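PDB 4HWV: pectate lyase/Amb allergen from Acidovorax citrulli, which probably cleaves pectate, the polygalacturonate of plant cell walls, by elimination, as a secreted calcium-binding lyase of polysaccharide lyase family 1. Local coordinates for residues N182-P188 with D227-H233; D278-T284 with H300-I306; P144-R148 with D208-W212; P100-V104 with S117-L121. One frame throughout, in Å; residues are numbered along the deposited sequence.

Contact 1: residues N182-P188 with D227-H233; sequences NLMLGTP and DLISVAH. With CA (calcium ion), chain C.
The His233 ring carries Pro188 on one face. Pro188 CA sits over the ring centre, 3.8 Å from the centroid, in a CH-pi contact. Thr187 C and Pro188 N cover the CD2 side of that face, and Gly186 O lies at the ring edge. Two neighbouring coils of the right-handed parallel beta-helix meet here, strands 182-185 and 229-231 lying side by side in parallel. Leu183 N donates to Leu228 O, Ser230 N to Leu183 O and Leu185 N to Ser230 O, each at 2.9 Å. Beyond the strands His233 N makes a weak bond to Leu185 O. Water 1 bridges Ala232 N and Gly186 O. On one face of the sheet Leu185 CD1 lies 3.9 Å from Ile229 CG2 and 3.8 Å from Val231 CG2. Ile195 and Ile197 of strand 192-198 pack against this apolar row. The other face carries Met184, whose SD in one conformer nears Ser230 CB. Asp227 leads into strand 229-231 and holds the calcium ion through both carboxylate oxygens, with Asp278 and Asp282 as the other protein ligands. Ser230 OG should steady that carboxylate, donating to Asp227 OD2 from the anti side at 2.7 Å, 29° out of plane.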
loop_
_atom_site.group_PDB
_atom_site.type_symbol
_atom_site.label_atom_id
_atom_site.label_comp_id
_atom_site.label_asym_id
_atom_site.label_seq_id
_atom_site.Cartn_x
_atom_site.Cartn_y
_atom_site.Cartn_z
ATOM N N ASN A 182 -5.197 -4.514 -16.681
ATOM C CA ASN A 182 -5.078 -3.510 -17.727
ATOM C C ASN A 182 -6.278 -3.639 -18.635
ATOM O O ASN A 182 -6.363 -4.607 -19.403
ATOM C CB ASN A 182 -3.774 -3.829 -18.486
ATOM C CG ASN A 182 -3.323 -2.749 -19.467
ATOM O OD1 ASN A 182 -4.109 -1.926 -20.023
ATOM N ND2 ASN A 182 -2.030 -2.783 -19.747
ATOM N N LEU A 183 -7.197 -2.674 -18.570
ATOM C CA LEU A 183 -8.251 -2.643 -19.567
ATOM C C LEU A 183 -7.648 -2.195 -20.893
ATOM O O LEU A 183 -6.900 -1.205 -20.947
ATOM C CB LEU A 183 -9.373 -1.677 -19.171
ATOM C CG LEU A 183 -10.090 -2.002 -17.864
ATOM C CD1 LEU A 183 -11.220 -0.990 -17.639
ATOM C CD2 LEU A 183 -10.611 -3.440 -17.851
ATOM N N MET A 184 -7.957 -2.937 -21.950
ATOM C CA MET A 184 -7.428 -2.641 -23.264
ATOM C C MET A 184 -8.571 -2.181 -24.160
ATOM O O MET A 184 -9.453 -2.958 -24.512
ATOM C CB MET A 184 -6.736 -3.889 -23.804
ATOM C CG MET A 184 -6.068 -3.713 -25.138
ATOM S SD MET A 184 -4.627 -2.616 -25.045
ATOM C CE MET A 184 -3.610 -3.398 -23.782
ATOM N N LEU A 185 -8.562 -0.895 -24.499
ATOM C CA LEU A 185 -9.669 -0.346 -25.279
ATOM C C LEU A 185 -9.384 -0.494 -26.765
ATOM O O LEU A 185 -8.748 0.374 -27.389
ATOM C CB LEU A 185 -9.995 1.106 -24.877
ATOM C CG LEU A 185 -10.133 1.380 -23.372
ATOM C CD1 LEU A 185 -10.747 2.763 -23.142
ATOM C CD2 LEU A 185 -10.929 0.315 -22.613
ATOM N N GLY A 186 -9.842 -1.618 -27.305
ATOM C CA GLY A 186 -9.576 -1.973 -28.687
ATOM C C GLY A 186 -8.266 -2.737 -28.834
ATOM O O GLY A 186 -7.337 -2.623 -28.015
ATOM N N THR A 187 -8.198 -3.551 -29.874
ATOM C CA THR A 187 -6.992 -4.304 -30.186
ATOM C C THR A 187 -6.664 -4.041 -31.662
ATOM O O THR A 187 -7.511 -3.550 -32.412
ATOM C CB THR A 187 -7.184 -5.821 -29.932
ATOM O OG1 THR A 187 -8.246 -6.301 -30.763
ATOM C CG2 THR A 187 -7.536 -6.105 -28.486
ATOM N N PRO A 188 -5.433 -4.360 -32.097
ATOM C CA PRO A 188 -5.088 -4.015 -33.483
ATOM C C PRO A 188 -5.953 -4.715 -34.503
ATOM O O PRO A 188 -6.236 -4.127 -35.543
ATOM C CB PRO A 188 -3.633 -4.473 -33.623
ATOM C CG PRO A 188 -3.280 -5.177 -32.376
ATOM C CD PRO A 188 -4.264 -4.803 -31.321
ATOM N N ASP A 227 -0.672 -0.878 -18.046
ATOM C CA ASP A 227 -1.364 0.332 -17.601
ATOM C C ASP A 227 -2.642 -0.084 -16.900
ATOM O O ASP A 227 -3.073 -1.218 -17.029
ATOM C CB ASP A 227 -1.804 1.150 -18.818
ATOM C CG ASP A 227 -0.661 1.494 -19.748
ATOM O OD1 ASP A 227 0.476 1.681 -19.269
ATOM O OD2 ASP A 227 -0.908 1.596 -20.972
ATOM N N LEU A 228 -3.292 0.821 -16.177
ATOM C CA LEU A 228 -4.637 0.503 -15.713
ATOM C C LEU A 228 -5.629 0.541 -16.886
ATOM O O LEU A 228 -6.524 -0.305 -16.966
ATOM C CB LEU A 228 -5.058 1.406 -14.548
ATOM C CG LEU A 228 -4.264 1.053 -13.271
ATOM C CD1 LEU A 228 -4.330 2.186 -12.253
ATOM C CD2 LEU A 228 -4.771 -0.252 -12.653
ATOM N N ILE A 229 -5.470 1.517 -17.785
ATOM C CA ILE A 229 -6.254 1.572 -19.021
ATOM C C ILE A 229 -5.314 1.972 -20.157
ATOM O O ILE A 229 -4.552 2.952 -20.029
ATOM C CB ILE A 229 -7.413 2.603 -18.943
ATOM C CG1 ILE A 229 -8.350 2.316 -17.753
ATOM C CG2 ILE A 229 -8.203 2.603 -20.256
ATOM C CD1 ILE A 229 -9.416 3.390 -17.557
ATOM N N SER A 230 -5.351 1.206 -21.248
ATOM C CA SER A 230 -4.603 1.536 -22.462
ATOM C C SER A 230 -5.599 1.874 -23.552
ATOM O O SER A 230 -6.564 1.117 -23.774
ATOM C CB SER A 230 -3.764 0.344 -22.921
ATOM O OG SER A 230 -2.845 -0.077 -21.920
ATOM N N VAL A 231 -5.373 2.997 -24.237
ATOM C CA VAL A 231 -6.262 3.444 -25.294
ATOM C C VAL A 231 -5.457 3.589 -26.590
ATOM O O VAL A 231 -5.002 4.678 -26.926
ATOM C CB VAL A 231 -6.968 4.763 -24.931
ATOM C CG1 VAL A 231 -8.106 5.035 -25.909
ATOM C CG2 VAL A 231 -7.491 4.711 -23.488
ATOM N N ALA A 232 -5.264 2.472 -27.290
ATOM C CA ALA A 232 -4.485 2.471 -28.532
ATOM C C ALA A 232 -5.365 2.272 -29.760
ATOM O O ALA A 232 -4.963 2.601 -30.870
ATOM C CB ALA A 232 -3.377 1.382 -28.473
ATOM N N HIS A 233 -6.572 1.747 -29.554
ATOM C CA HIS A 233 -7.439 1.355 -30.681
ATOM C C HIS A 233 -8.890 1.626 -30.374
ATOM O O HIS A 233 -9.761 0.863 -30.773
ATOM C CB HIS A 233 -7.244 -0.121 -31.065
ATOM C CG HIS A 233 -5.850 -0.426 -31.509
ATOM N ND1 HIS A 233 -5.370 -0.046 -32.745
ATOM C CD2 HIS A 233 -4.816 -1.031 -30.870
ATOM C CE1 HIS A 233 -4.100 -0.405 -32.849
ATOM N NE2 HIS A 233 -3.744 -1.015 -31.730
HETATM CA CA CA C . 1.404 2.011 -21.246
HETATM O O HOH W 1 -5.878 -0.289 -26.931
HETATM O O HOH W 2 3.333 2.193 -23.062
HETATM O O HOH W 3 0.685 2.179 -23.822
HETATM O O HOH W 4 1.600 -0.552 -21.882
#

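Contact 2: residues D278-T284 with H300-I306; sequences DGLVDVT and HDKAFLI. With CA (calcium ion), chain C.
Asp282 reaches across to Leu305 while holding the calcium ion. Its CB lies 3.7 Å from Leu305 O. CG comes next and packs against Leu305 CB. The carboxylate then divides its work. OD1 accepts from Leu305 N at 2.9 Å, with the N-H arriving from above the carboxylate plane, 50° out of it. Water 6 also donates to OD1 and ties it to Lys302 O. OD2 binds the calcium ion at 2.2 Å. The first torsion, -74°, sets CG anti to the carbonyl carbon, and a small second torsion turns one oxygen to each partner. With OD1 held by Leu305 N and water 6, and OD2 by the ion, the carboxylate should be fixed against rotation. Asp278 OD2 is a second ligand of the same ion, and Asp227 completes the protein ligands.

The backbones join at two places. Val283 N donates to Leu305 O, and Leu280 N to Ala303 O at 2.8 Å. Leu280 CD2 lies over one face of the His300 ring, 3.6 Å from its centroid. The ring edge faces the backbone: NE2 donates to Lys302 O and, weakly, to Asp278 O, while ND1 bonds to Asp246. Adjacent coils stacked in this way, with a calcium ion held by aspartates on the outer face, are typical of the parallel beta-helix of family 1 pectate lyases.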
loop_
_atom_site.group_PDB
_atom_site.type_symbol
_atom_site.label_atom_id
_atom_site.label_comp_id
_atom_site.label_asym_id
_atom_site.label_seq_id
_atom_site.Cartn_x
_atom_site.Cartn_y
_atom_site.Cartn_z
ATOM N N ASP A 278 3.577 0.869 -15.254
ATOM C CA ASP A 278 3.759 1.610 -16.486
ATOM C C ASP A 278 2.872 2.849 -16.357
ATOM O O ASP A 278 3.096 3.660 -15.460
ATOM C CB ASP A 278 3.472 0.774 -17.746
ATOM C CG ASP A 278 4.053 1.415 -18.997
ATOM O OD1 ASP A 278 5.153 1.989 -18.899
ATOM O OD2 ASP A 278 3.416 1.341 -20.066
ATOM N N GLY A 279 1.868 3.011 -17.206
ATOM C CA GLY A 279 1.025 4.193 -17.110
ATOM C C GLY A 279 -0.188 4.022 -16.215
ATOM O O GLY A 279 -0.562 2.900 -15.832
ATOM N N LEU A 280 -0.838 5.138 -15.904
ATOM C CA LEU A 280 -2.217 5.048 -15.389
ATOM C C LEU A 280 -3.181 4.881 -16.569
ATOM O O LEU A 280 -3.837 3.847 -16.694
ATOM C CB LEU A 280 -2.584 6.281 -14.550
ATOM C CG LEU A 280 -1.779 6.427 -13.248
ATOM C CD1 LEU A 280 -2.116 7.727 -12.527
ATOM C CD2 LEU A 280 -1.980 5.220 -12.321
ATOM N N VAL A 281 -3.240 5.893 -17.431
ATOM C CA VAL A 281 -4.006 5.825 -18.673
ATOM C C VAL A 281 -3.113 6.361 -19.784
ATOM O O VAL A 281 -2.740 7.535 -19.772
ATOM C CB VAL A 281 -5.325 6.633 -18.634
ATOM C CG1 VAL A 281 -6.079 6.422 -19.950
ATOM C CG2 VAL A 281 -6.186 6.230 -17.431
ATOM N N ASP A 282 -2.763 5.490 -20.730
ATOM C CA ASP A 282 -1.943 5.881 -21.874
ATOM C C ASP A 282 -2.821 5.888 -23.112
ATOM O O ASP A 282 -3.630 4.975 -23.308
ATOM C CB ASP A 282 -0.768 4.919 -22.077
ATOM C CG ASP A 282 0.330 5.093 -21.041
ATOM O OD1 ASP A 282 0.320 6.064 -20.250
ATOM O OD2 ASP A 282 1.231 4.226 -21.025
ATOM N N VAL A 283 -2.656 6.905 -23.945
ATOM C CA VAL A 283 -3.419 7.031 -25.190
ATOM C C VAL A 283 -2.394 7.107 -26.299
ATOM O O VAL A 283 -1.606 8.047 -26.352
ATOM C CB VAL A 283 -4.317 8.300 -25.197
ATOM C CG1 VAL A 283 -5.159 8.341 -26.460
ATOM C CG2 VAL A 283 -5.188 8.358 -23.938
ATOM N N THR A 284 -2.375 6.098 -27.161
ATOM C CA THR A 284 -1.332 5.991 -28.186
ATOM C C THR A 284 -1.968 5.554 -29.503
ATOM O O THR A 284 -3.163 5.259 -29.556
ATOM C CB THR A 284 -0.258 4.962 -27.775
ATOM O OG1 THR A 284 -0.877 3.681 -27.619
ATOM C CG2 THR A 284 0.432 5.366 -26.471
ATOM N N HIS A 300 1.755 7.496 -8.193
ATOM C CA HIS A 300 2.202 6.800 -9.382
ATOM C C HIS A 300 3.287 7.634 -10.039
ATOM O O HIS A 300 3.313 8.869 -9.872
ATOM C CB HIS A 300 1.012 6.608 -10.328
ATOM C CG HIS A 300 1.354 5.894 -11.591
ATOM N ND1 HIS A 300 1.304 4.517 -11.703
ATOM C CD2 HIS A 300 1.734 6.365 -12.801
ATOM C CE1 HIS A 300 1.660 4.173 -12.927
ATOM N NE2 HIS A 300 1.912 5.274 -13.616
ATOM N N ASP A 301 4.185 6.977 -10.776
ATOM C CA ASP A 301 5.295 7.671 -11.410
ATOM C C ASP A 301 4.872 8.303 -12.752
ATOM O O ASP A 301 4.601 9.516 -12.816
ATOM C CB ASP A 301 6.491 6.711 -11.560
ATOM C CG ASP A 301 7.729 7.394 -12.049
ATOM O OD1 ASP A 301 7.655 8.525 -12.566
ATOM O OD2 ASP A 301 8.808 6.781 -11.915
ATOM N N LYS A 302 4.795 7.495 -13.813
ATOM C CA LYS A 302 4.564 8.006 -15.165
ATOM C C LYS A 302 3.081 7.924 -15.495
ATOM O O LYS A 302 2.571 6.866 -15.881
ATOM C CB LYS A 302 5.389 7.205 -16.168
ATOM C CG LYS A 302 6.876 7.317 -15.869
ATOM C CD LYS A 302 7.723 6.370 -16.691
ATOM C CE LYS A 302 9.181 6.429 -16.251
ATOM N NZ LYS A 302 10.046 5.437 -16.959
ATOM N N ALA A 303 2.372 9.040 -15.353
ATOM C CA ALA A 303 0.906 8.976 -15.346
ATOM C C ALA A 303 0.232 8.756 -16.716
ATOM O O ALA A 303 -0.527 7.789 -16.885
ATOM C CB ALA A 303 0.356 10.212 -14.678
ATOM N N PHE A 304 0.468 9.671 -17.658
ATOM C CA PHE A 304 -0.259 9.671 -18.931
ATOM C C PHE A 304 0.690 9.868 -20.106
ATOM O O PHE A 304 1.204 10.971 -20.316
ATOM C CB PHE A 304 -1.317 10.785 -18.963
ATOM C CG PHE A 304 -2.137 10.860 -17.721
ATOM C CD1 PHE A 304 -3.063 9.875 -17.439
ATOM C CD2 PHE A 304 -1.992 11.918 -16.834
ATOM C CE1 PHE A 304 -3.828 9.922 -16.269
ATOM C CE2 PHE A 304 -2.736 11.981 -15.672
ATOM C CZ PHE A 304 -3.663 10.983 -15.388
ATOM N N LEU A 305 0.917 8.803 -20.863
ATOM C CA LEU A 305 1.684 8.903 -22.092
ATOM C C LEU A 305 0.687 9.108 -23.226
ATOM O O LEU A 305 -0.120 8.212 -23.522
ATOM C CB LEU A 305 2.468 7.610 -22.326
ATOM C CG LEU A 305 3.415 7.624 -23.530
ATOM C CD1 LEU A 305 4.611 8.533 -23.257
ATOM C CD2 LEU A 305 3.898 6.224 -23.835
ATOM N N ILE A 306 0.699 10.305 -23.827
ATOM C CA ILE A 306 -0.147 10.597 -24.981
ATOM C C ILE A 306 0.782 10.597 -26.200
ATOM O O ILE A 306 1.536 11.550 -26.400
ATOM C CB ILE A 306 -0.879 11.966 -24.850
ATOM C CG1 ILE A 306 -1.596 12.101 -23.489
ATOM C CG2 ILE A 306 -1.855 12.141 -26.007
ATOM C CD1 ILE A 306 -2.606 10.992 -23.213
HETATM CA CA CA C . 1.404 2.011 -21.246
HETATM O O HOH W 5 5.044 4.521 -13.640
HETATM O O HOH W 6 2.567 6.831 -18.780
HETATM O O HOH W 2 3.333 2.193 -23.062
HETATM O O HOH W 3 0.685 2.179 -23.822
HETATM O O HOH W 4 1.600 -0.552 -21.882
#

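Contact 3: residues P144-R148 with D208-W212; sequences PEDAR and DFPQW
Arg148 lays its guanidinium under the side chain of Gln211. Gln211 CB sits over the centre of the group, 3.7 Å from Arg148 CZ, and the amide plane stands 66° from the guanidinium plane. Along its shaft, Arg148 CG slides past Phe209 CB at 3.9 Å. CD lies beside Pro210 O. The chain is extended as far as CD and then bends at its third torsion, 63°, which brings the guanidinium round to Glu145 one helical turn back.

Arg148 holds Glu145 side-on with two nearly straight bonds. NE donates to OE1, and NH2 donates to OE2 at 2.8 Å as part of a salt bridge. On the far side of the group, NH1 donates to Phe209 O at 2.8 Å, somewhat out of the guanidinium plane. Gln211 joins the cluster from the other segment. Its NE2 gives OE2 of Glu145 a bond of 2.9 Å, with OE2 in the plane of the amide. NE2 of Gln211 and NH2 of Arg148 reach OE2 from opposite faces of the carboxylate. Tyr125 of helix 118-129 adds a bond to OE1.

The contact fastens helix 143-159 to the loop 208-210 and the first residue of strand 211-213. Helices 100-105 and 118-129 also pack around Phe209. Two bonds to OE2 and two to OE1 should fix the carboxylate in place. With the guanidinium alongside and neutral donors from Gln211 and Tyr125, Glu145 is probably ionised, and its charge balances that of Arg148.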
loop_
_atom_site.group_PDB
_atom_site.type_symbol
_atom_site.label_atom_id
_atom_site.label_comp_id
_atom_site.label_asym_id
_atom_site.label_seq_id
_atom_site.Cartn_x
_atom_site.Cartn_y
_atom_site.Cartn_z
ATOM N N PRO A 144 17.859 -16.575 -19.759
ATOM C CA PRO A 144 17.031 -15.980 -18.691
ATOM C C PRO A 144 16.032 -14.958 -19.243
ATOM O O PRO A 144 14.922 -14.874 -18.724
ATOM C CB PRO A 144 18.064 -15.323 -17.758
ATOM C CG PRO A 144 19.365 -16.007 -18.074
ATOM C CD PRO A 144 19.304 -16.366 -19.536
ATOM N N GLU A 145 16.407 -14.204 -20.267
ATOM C CA GLU A 145 15.465 -13.267 -20.868
ATOM C C GLU A 145 14.314 -13.976 -21.575
ATOM O O GLU A 145 13.161 -13.573 -21.457
ATOM C CB GLU A 145 16.193 -12.286 -21.806
ATOM C CG GLU A 145 15.255 -11.474 -22.707
ATOM C CD GLU A 145 14.331 -10.507 -21.945
ATOM O OE1 GLU A 145 14.477 -10.296 -20.708
ATOM O OE2 GLU A 145 13.444 -9.940 -22.622
ATOM N N ASP A 146 14.616 -15.042 -22.308
ATOM C CA ASP A 146 13.553 -15.804 -22.965
ATOM C C ASP A 146 12.619 -16.432 -21.926
ATOM O O ASP A 146 11.400 -16.525 -22.134
ATOM C CB ASP A 146 14.160 -16.863 -23.894
ATOM C CG ASP A 146 14.846 -16.246 -25.099
ATOM O OD1 ASP A 146 14.440 -15.144 -25.518
ATOM O OD2 ASP A 146 15.771 -16.870 -25.637
ATOM N N ALA A 147 13.183 -16.875 -20.801
ATOM C CA ALA A 147 12.349 -17.424 -19.741
ATOM C C ALA A 147 11.470 -16.341 -19.098
ATOM O O ALA A 147 10.263 -16.550 -18.892
ATOM C CB ALA A 147 13.188 -18.143 -18.707
ATOM N N ARG A 148 12.059 -15.174 -18.818
ATOM C CA ARG A 148 11.269 -14.049 -18.331
ATOM C C ARG A 148 10.146 -13.731 -19.311
ATOM O O ARG A 148 8.995 -13.554 -18.907
ATOM C CB ARG A 148 12.130 -12.801 -18.124
ATOM C CG ARG A 148 11.329 -11.634 -17.546
ATOM C CD ARG A 148 11.965 -10.274 -17.874
ATOM N NE ARG A 148 11.971 -10.046 -19.316
ATOM C CZ ARG A 148 10.900 -9.688 -20.020
ATOM N NH1 ARG A 148 9.738 -9.435 -19.415
ATOM N NH2 ARG A 148 11.003 -9.568 -21.330
ATOM N N ASP A 208 4.912 -8.444 -12.810
ATOM C CA ASP A 208 5.823 -9.276 -12.040
ATOM C C ASP A 208 7.108 -9.633 -12.762
ATOM O O ASP A 208 7.988 -10.229 -12.150
ATOM C CB ASP A 208 5.108 -10.544 -11.606
ATOM C CG ASP A 208 4.239 -10.297 -10.409
ATOM O OD1 ASP A 208 4.793 -10.007 -9.323
ATOM O OD2 ASP A 208 3.016 -10.379 -10.544
ATOM N N PHE A 209 7.204 -9.254 -14.040
ATOM C CA PHE A 209 8.353 -9.627 -14.873
ATOM C C PHE A 209 8.891 -8.434 -15.658
ATOM O O PHE A 209 8.963 -8.469 -16.888
ATOM C CB PHE A 209 7.969 -10.808 -15.774
ATOM C CG PHE A 209 7.593 -12.022 -14.976
ATOM C CD1 PHE A 209 8.592 -12.809 -14.399
ATOM C CD2 PHE A 209 6.259 -12.338 -14.737
ATOM C CE1 PHE A 209 8.265 -13.884 -13.597
ATOM C CE2 PHE A 209 5.931 -13.423 -13.932
ATOM C CZ PHE A 209 6.939 -14.194 -13.360
ATOM N N PRO A 210 9.290 -7.364 -14.946
ATOM C CA PRO A 210 9.876 -6.219 -15.656
ATOM C C PRO A 210 11.140 -6.631 -16.395
ATOM O O PRO A 210 11.855 -7.548 -15.963
ATOM C CB PRO A 210 10.206 -5.240 -14.523
ATOM C CG PRO A 210 10.400 -6.122 -13.342
ATOM C CD PRO A 210 9.400 -7.222 -13.484
ATOM N N GLN A 211 11.412 -5.952 -17.501
ATOM C CA GLN A 211 12.558 -6.252 -18.324
ATOM C C GLN A 211 13.623 -5.211 -18.076
ATOM O O GLN A 211 13.333 -4.019 -18.016
ATOM C CB GLN A 211 12.165 -6.203 -19.794
ATOM C CG GLN A 211 13.305 -6.542 -20.757
ATOM C CD GLN A 211 12.958 -6.144 -22.178
ATOM O OE1 GLN A 211 12.678 -4.969 -22.448
ATOM N NE2 GLN A 211 12.950 -7.119 -23.091
ATOM N N TRP A 212 14.867 -5.663 -17.958
ATOM C CA TRP A 212 15.983 -4.728 -17.944
ATOM C C TRP A 212 16.387 -4.414 -19.387
ATOM O O TRP A 212 16.695 -5.323 -20.158
ATOM C CB TRP A 212 17.174 -5.300 -17.176
ATOM C CG TRP A 212 18.401 -4.440 -17.243
ATOM C CD1 TRP A 212 19.570 -4.737 -17.887
ATOM C CD2 TRP A 212 18.602 -3.153 -16.626
ATOM N NE1 TRP A 212 20.473 -3.709 -17.730
ATOM C CE2 TRP A 212 19.913 -2.732 -16.950
ATOM C CE3 TRP A 212 17.801 -2.316 -15.832
ATOM C CZ2 TRP A 212 20.434 -1.506 -16.525
ATOM C CZ3 TRP A 212 18.320 -1.101 -15.401
ATOM C CH2 TRP A 212 19.634 -0.703 -15.758
#

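Contact 4: residues P100-V104 with S117-L121; sequences PDRYV and SQASL
The Asp101 carboxylate lies against the backbone N and CB of Gln118, whose amide plane is turned 87° from it. The two residues join two helices, 100-105 and 118-129, where the second one starts. Ser117 is the N-cap of the later helix: its OG accepts from Ser120 N at 2.9 Å. The first torsion of Ser117, 67°, places OG between its own backbone N and carbonyl carbon, from where it reaches that N-H. Asp101 serves the same helix start from outside. Its OD1 accepts from Gln118 N at 2.8 Å, with the N-H coming from above the carboxylate plane. The start of the helix would be expected to favour a negative charge here.

Gln118 crosses Val104 at about a right angle. With CG anti to the backbone N, Gln118 CG lies against Pro100 CB at 3.8 Å. The bend at the second torsion, 71°, then takes OE1 toward Val104 CG2. Val104 and Leu121 cross at a slant further along, with Val104 CG2 and Leu121 CD2 4.1 Å apart. Phe209 packs on Gln118, and Ala147 of helix 143-159 lies against Leu121. The second subunit comes close on another side, where its Val257 packs on Asp101 and its Trp122 on Ala119. Water 7 extends the polar link: it donates to Asp101 OD2 at 2.8 Å and accepts from Ala119 N.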
loop_
_atom_site.group_PDB
_atom_site.type_symbol
_atom_site.label_atom_id
_atom_site.label_comp_id
_atom_site.label_asym_id
_atom_site.label_seq_id
_atom_site.Cartn_x
_atom_site.Cartn_y
_atom_site.Cartn_z
ATOM N N PRO A 100 4.281 -15.033 -8.927
ATOM C CA PRO A 100 5.321 -15.149 -9.960
ATOM C C PRO A 100 5.776 -16.606 -10.154
ATOM O O PRO A 100 6.070 -17.028 -11.281
ATOM C CB PRO A 100 6.447 -14.284 -9.393
ATOM C CG PRO A 100 5.715 -13.223 -8.629
ATOM C CD PRO A 100 4.583 -13.961 -7.962
ATOM N N ASP A 101 5.817 -17.379 -9.078
ATOM C CA ASP A 101 6.159 -18.793 -9.243
ATOM C C ASP A 101 5.173 -19.572 -10.084
ATOM O O ASP A 101 5.564 -20.470 -10.817
ATOM C CB ASP A 101 6.416 -19.469 -7.902
ATOM C CG ASP A 101 7.801 -19.187 -7.410
ATOM O OD1 ASP A 101 8.706 -19.906 -7.865
ATOM O OD2 ASP A 101 7.988 -18.228 -6.626
ATOM N N ARG A 102 3.888 -19.251 -9.968
ATOM C CA ARG A 102 2.885 -19.865 -10.829
ATOM C C ARG A 102 3.140 -19.511 -12.304
ATOM O O ARG A 102 3.052 -20.360 -13.185
ATOM C CB ARG A 102 1.480 -19.389 -10.410
ATOM C CG ARG A 102 0.886 -20.088 -9.163
ATOM C CD ARG A 102 -0.222 -21.067 -9.599
ATOM N NE ARG A 102 0.426 -22.176 -10.288
ATOM C CZ ARG A 102 0.961 -23.232 -9.688
ATOM N NH1 ARG A 102 0.894 -23.368 -8.367
ATOM N NH2 ARG A 102 1.560 -24.149 -10.424
ATOM N N TYR A 103 3.426 -18.236 -12.565
ATOM C CA TYR A 103 3.673 -17.821 -13.942
ATOM C C TYR A 103 4.893 -18.526 -14.529
ATOM O O TYR A 103 4.883 -18.913 -15.702
ATOM C CB TYR A 103 3.833 -16.306 -14.049
ATOM C CG TYR A 103 2.523 -15.550 -14.028
ATOM C CD1 TYR A 103 1.584 -15.748 -15.031
ATOM C CD2 TYR A 103 2.247 -14.610 -13.049
ATOM C CE1 TYR A 103 0.394 -15.066 -15.038
ATOM C CE2 TYR A 103 1.045 -13.903 -13.053
ATOM C CZ TYR A 103 0.134 -14.136 -14.053
ATOM O OH TYR A 103 -1.045 -13.441 -14.083
ATOM N N VAL A 104 5.932 -18.708 -13.718
ATOM C CA VAL A 104 7.117 -19.437 -14.175
ATOM C C VAL A 104 6.778 -20.920 -14.425
ATOM O O VAL A 104 7.101 -21.471 -15.483
ATOM C CB VAL A 104 8.280 -19.288 -13.183
ATOM C CG1 VAL A 104 9.425 -20.254 -13.536
ATOM C CG2 VAL A 104 8.742 -17.826 -13.167
ATOM N N SER A 117 11.918 -22.250 -10.237
ATOM C CA SER A 117 11.387 -21.220 -9.355
ATOM C C SER A 117 11.616 -19.846 -9.951
ATOM O O SER A 117 12.541 -19.642 -10.753
ATOM C CB SER A 117 12.068 -21.279 -7.985
ATOM O OG SER A 117 13.444 -20.923 -8.083
ATOM N N GLN A 118 10.791 -18.895 -9.523
ATOM C CA GLN A 118 11.042 -17.494 -9.789
ATOM C C GLN A 118 12.392 -17.067 -9.184
ATOM O O GLN A 118 13.148 -16.317 -9.804
ATOM C CB GLN A 118 9.881 -16.647 -9.256
ATOM C CG GLN A 118 10.173 -15.156 -9.035
ATOM C CD GLN A 118 10.343 -14.357 -10.307
ATOM O OE1 GLN A 118 10.661 -14.893 -11.373
ATOM N NE2 GLN A 118 10.130 -13.055 -10.202
ATOM N N ALA A 119 12.719 -17.570 -7.996
ATOM C CA ALA A 119 13.972 -17.195 -7.353
ATOM C C ALA A 119 15.165 -17.543 -8.252
ATOM O O ALA A 119 16.115 -16.767 -8.386
ATOM C CB ALA A 119 14.098 -17.901 -6.017
ATOM N N SER A 120 15.123 -18.730 -8.844
ATOM C CA SER A 120 16.205 -19.160 -9.722
ATOM C C SER A 120 16.282 -18.298 -10.987
ATOM O O SER A 120 17.365 -17.887 -11.399
ATOM C CB SER A 120 16.030 -20.635 -10.076
ATOM O OG SER A 120 16.950 -21.023 -11.076
ATOM N N LEU A 121 15.133 -18.017 -11.597
ATOM C CA LEU A 121 15.094 -17.177 -12.782
ATOM C C LEU A 121 15.649 -15.794 -12.469
ATOM O O LEU A 121 16.500 -15.279 -13.205
ATOM C CB LEU A 121 13.658 -17.098 -13.303
ATOM C CG LEU A 121 13.459 -16.117 -14.478
ATOM C CD1 LEU A 121 14.399 -16.411 -15.656
ATOM C CD2 LEU A 121 12.017 -16.174 -14.916
HETATM O O HOH W 7 10.665 -18.033 -6.025
#

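In the fold
Contacts 1 and 2 lie in the beta-helix, their centres 11 Å apart. They meet in a parallel sheet through strands 229-234 and 281-283, while strand 302-306 belongs to another sheet, and together they supply Asp227, Asp278 and Asp282 to one calcium ion. Contacts 3 and 4 form a second pair, also 11 Å apart, among helices 100-105, 118-129 and 143-159. Phe209 and Asp208 of contact 3 touch Gln118, Tyr103 and Pro100 of contact 4. The two pairs lie 22 to 28 Å apart between centres. Along the chain contact 4 closes first, contacts 3 and 1 interleave, and contact 2 comes last. Residues 208-212, which follow coil strand 201-203, link the coils with the helices.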